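Local coordinates for protein mRNA export factor (Human herpesvirus 1, PDB 4YXP) that regulates viral gene expression as a homodimer, inhibiting host splicing and mediating nuclear export of viral intronless mRNAs, here seen as its folded zinc-binding C-terminal domain, at residues S118-C126 / D140-V149. Sequence-based numbering, arbitrary orientation.
Sequences SADETLAWC and DPIIGTTAAV
Trp125 of helix 112-132 lays its indole against Ile142 and Asp140. Trp125 CB lies 3.9 Å from Ile142 CG2. With CG anti to the backbone N (chi1 180°), the indole extends across Ile142, whose CD1 sits over one face, 3.9 Å from the centroid of the five-membered ring and 19° off its normal, a CH-pi contact. Trp125 CD2 (3.7 Å) and CE3 lie under this same Ile142 CD1. At the ring edge, Trp125 CD1 meets Ile143 CG1 in plane. Trp125 NE1 donates to Asp140 OD2 at 2.9 Å, bent to 148°, on the syn side but out of the plane of a carboxylate steeply turned against the ring; Trp125 CE2 and CZ2 also come near OD2. Asp140 OD1 accepts from Ile142 N (2.7 Å) and Ile143 N, an N-cap of the short helical turn 141-144. Farther along, a water donates to Thr122 OG1 (2.7 Å) and Ile142 O, while Val149 CG2 packs 3.9 Å from Ala119 CB. Tyr268 and Phe269 of the second subunit pack on Ile142 and Trp125, placing the contact beside that subunit's C-terminal region, important for homodimerization. One buried carboxylate thus both caps the turn and accepts the indole N-H; these three N-H donors would probably stabilise its negative charge and fix its rotation.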
loop_
_atom_site.group_PDB
_atom_site.type_symbol
_atom_site.label_atom_id
_atom_site.label_comp_id
_atom_site.label_asym_id
_atom_site.label_seq_id
_atom_site.Cartn_x
_atom_site.Cartn_y
_atom_site.Cartn_z
ATOM N N SER B 118 1.988 -4.342 -13.002
ATOM C CA SER B 118 2.710 -3.083 -13.132
ATOM C C SER B 118 4.212 -3.287 -12.946
ATOM O O SER B 118 5.015 -2.579 -13.547
ATOM C CB SER B 118 2.179 -2.055 -12.129
ATOM O OG SER B 118 0.890 -1.605 -12.518
ATOM N N ALA B 119 4.590 -4.254 -12.115
ATOM C CA ALA B 119 5.995 -4.590 -11.944
ATOM C C ALA B 119 6.559 -5.154 -13.251
ATOM O O ALA B 119 7.654 -4.788 -13.681
ATOM C CB ALA B 119 6.178 -5.580 -10.807
ATOM N N ASP B 120 5.800 -6.034 -13.893
ATOM C CA ASP B 120 6.222 -6.590 -15.181
ATOM C C ASP B 120 6.224 -5.526 -16.276
ATOM O O ASP B 120 7.097 -5.530 -17.144
ATOM C CB ASP B 120 5.325 -7.763 -15.578
ATOM C CG ASP B 120 5.687 -9.045 -14.843
ATOM O OD1 ASP B 120 6.897 -9.333 -14.700
ATOM O OD2 ASP B 120 4.764 -9.764 -14.405
ATOM N N GLU B 121 5.252 -4.618 -16.237
ATOM C CA GLU B 121 5.201 -3.519 -17.197
ATOM C C GLU B 121 6.475 -2.688 -17.085
ATOM O O GLU B 121 7.085 -2.326 -18.092
ATOM C CB GLU B 121 3.967 -2.637 -16.958
ATOM C CG GLU B 121 3.757 -1.546 -18.014
ATOM C CD GLU B 121 2.619 -0.593 -17.665
ATOM O OE1 GLU B 121 2.317 -0.426 -16.460
ATOM O OE2 GLU B 121 2.026 -0.004 -18.597
ATOM N N THR B 122 6.876 -2.406 -15.849
ATOM C CA THR B 122 8.063 -1.607 -15.582
ATOM C C THR B 122 9.322 -2.304 -16.089
ATOM O O THR B 122 10.125 -1.705 -16.801
ATOM C CB THR B 122 8.216 -1.318 -14.073
ATOM O OG1 THR B 122 7.027 -0.686 -13.584
ATOM C CG2 THR B 122 9.412 -0.412 -13.809
ATOM N N LEU B 123 9.489 -3.571 -15.730
ATOM C CA LEU B 123 10.697 -4.304 -16.093
ATOM C C LEU B 123 10.739 -4.665 -17.581
ATOM O O LEU B 123 11.812 -4.669 -18.187
ATOM C CB LEU B 123 10.824 -5.569 -15.238
ATOM C CG LEU B 123 11.013 -5.348 -13.727
ATOM C CD1 LEU B 123 11.356 -6.657 -13.038
ATOM C CD2 LEU B 123 12.081 -4.303 -13.425
ATOM N N ALA B 124 9.587 -4.958 -18.178
ATOM C CA ALA B 124 9.558 -5.248 -19.611
ATOM C C ALA B 124 9.886 -3.987 -20.409
ATOM O O ALA B 124 10.554 -4.050 -21.446
ATOM C CB ALA B 124 8.206 -5.805 -20.022
ATOM N N TRP B 125 9.418 -2.843 -19.918
ATOM C CA TRP B 125 9.740 -1.551 -20.524
ATOM C C TRP B 125 11.246 -1.313 -20.476
ATOM O O TRP B 125 11.853 -0.909 -21.469
ATOM C CB TRP B 125 8.992 -0.422 -19.806
ATOM C CG TRP B 125 9.256 0.955 -20.350
ATOM C CD1 TRP B 125 10.010 1.937 -19.771
ATOM C CD2 TRP B 125 8.753 1.506 -21.576
ATOM N NE1 TRP B 125 10.010 3.063 -20.564
ATOM C CE2 TRP B 125 9.246 2.823 -21.675
ATOM C CE3 TRP B 125 7.937 1.012 -22.599
ATOM C CZ2 TRP B 125 8.951 3.651 -22.759
ATOM C CZ3 TRP B 125 7.645 1.837 -23.675
ATOM C CH2 TRP B 125 8.151 3.140 -23.744
ATOM N N CYS B 126 11.849 -1.574 -19.320
ATOM C CA CYS B 126 13.295 -1.457 -19.176
ATOM C C CYS B 126 14.017 -2.409 -20.125
ATOM O O CYS B 126 15.033 -2.051 -20.720
ATOM C CB CYS B 126 13.722 -1.737 -17.734
ATOM S SG CYS B 126 13.312 -0.416 -16.581
ATOM N N ASP B 140 10.775 9.612 -17.452
ATOM C CA ASP B 140 9.916 8.645 -18.119
ATOM C C ASP B 140 8.787 8.229 -17.161
ATOM O O ASP B 140 9.066 7.846 -16.032
ATOM C CB ASP B 140 10.785 7.455 -18.553
ATOM C CG ASP B 140 10.003 6.329 -19.188
ATOM O OD1 ASP B 140 9.007 5.867 -18.593
ATOM O OD2 ASP B 140 10.424 5.884 -20.278
ATOM N N PRO B 141 7.512 8.325 -17.589
ATOM C CA PRO B 141 6.430 8.017 -16.640
ATOM C C PRO B 141 6.466 6.606 -16.050
ATOM O O PRO B 141 6.069 6.425 -14.896
ATOM C CB PRO B 141 5.162 8.204 -17.481
ATOM C CG PRO B 141 5.549 9.184 -18.528
ATOM C CD PRO B 141 6.983 8.875 -18.851
ATOM N N ILE B 142 6.926 5.629 -16.824
ATOM C CA ILE B 142 6.948 4.244 -16.367
ATOM C C ILE B 142 8.110 4.039 -15.396
ATOM O O ILE B 142 7.927 3.517 -14.291
ATOM C CB ILE B 142 7.021 3.271 -17.565
ATOM C CG1 ILE B 142 5.733 3.368 -18.382
ATOM C CG2 ILE B 142 7.243 1.835 -17.091
ATOM C CD1 ILE B 142 5.728 2.536 -19.658
ATOM N N ILE B 143 9.305 4.456 -15.800
ATOM C CA ILE B 143 10.474 4.331 -14.937
ATOM C C ILE B 143 10.298 5.199 -13.690
ATOM O O ILE B 143 10.661 4.790 -12.580
ATOM C CB ILE B 143 11.762 4.692 -15.704
ATOM C CG1 ILE B 143 11.991 3.673 -16.830
ATOM C CG2 ILE B 143 12.963 4.733 -14.762
ATOM C CD1 ILE B 143 13.163 3.976 -17.730
ATOM N N GLY B 144 9.726 6.386 -13.872
ATOM C CA GLY B 144 9.585 7.340 -12.785
ATOM C C GLY B 144 8.688 6.917 -11.627
ATOM O O GLY B 144 8.775 7.485 -10.534
ATOM N N THR B 145 7.822 5.934 -11.850
ATOM C CA THR B 145 6.889 5.501 -10.803
ATOM C C THR B 145 7.258 4.136 -10.228
ATOM O O THR B 145 6.421 3.461 -9.625
ATOM C CB THR B 145 5.437 5.446 -11.323
ATOM O OG1 THR B 145 5.366 4.624 -12.494
ATOM C CG2 THR B 145 4.927 6.847 -11.652
ATOM N N THR B 146 8.515 3.734 -10.395
ATOM C CA THR B 146 8.980 2.456 -9.857
ATOM C C THR B 146 8.715 2.363 -8.347
ATOM O O THR B 146 8.290 1.320 -7.848
ATOM C CB THR B 146 10.485 2.247 -10.130
ATOM O OG1 THR B 146 10.710 2.174 -11.545
ATOM C CG2 THR B 146 10.993 0.958 -9.485
ATOM N N ALA B 147 8.960 3.452 -7.631
ATOM C CA ALA B 147 8.792 3.467 -6.177
ATOM C C ALA B 147 7.357 3.153 -5.763
ATOM O O ALA B 147 7.121 2.635 -4.672
ATOM C CB ALA B 147 9.209 4.815 -5.613
ATOM N N ALA B 148 6.400 3.469 -6.631
ATOM C CA ALA B 148 4.989 3.277 -6.315
ATOM C C ALA B 148 4.612 1.796 -6.303
ATOM O O ALA B 148 3.921 1.331 -5.393
ATOM C CB ALA B 148 4.123 4.035 -7.302
ATOM N N VAL B 149 5.062 1.051 -7.309
ATOM C CA VAL B 149 4.759 -0.376 -7.362
ATOM C C VAL B 149 5.581 -1.091 -6.286
ATOM O O VAL B 149 5.103 -2.045 -5.667
ATOM C CB VAL B 149 4.990 -0.971 -8.789
ATOM C CG1 VAL B 149 6.330 -0.557 -9.370
ATOM C CG2 VAL B 149 4.852 -2.493 -8.771
HETATM O O HOH W 1 6.291 1.898 -13.024
#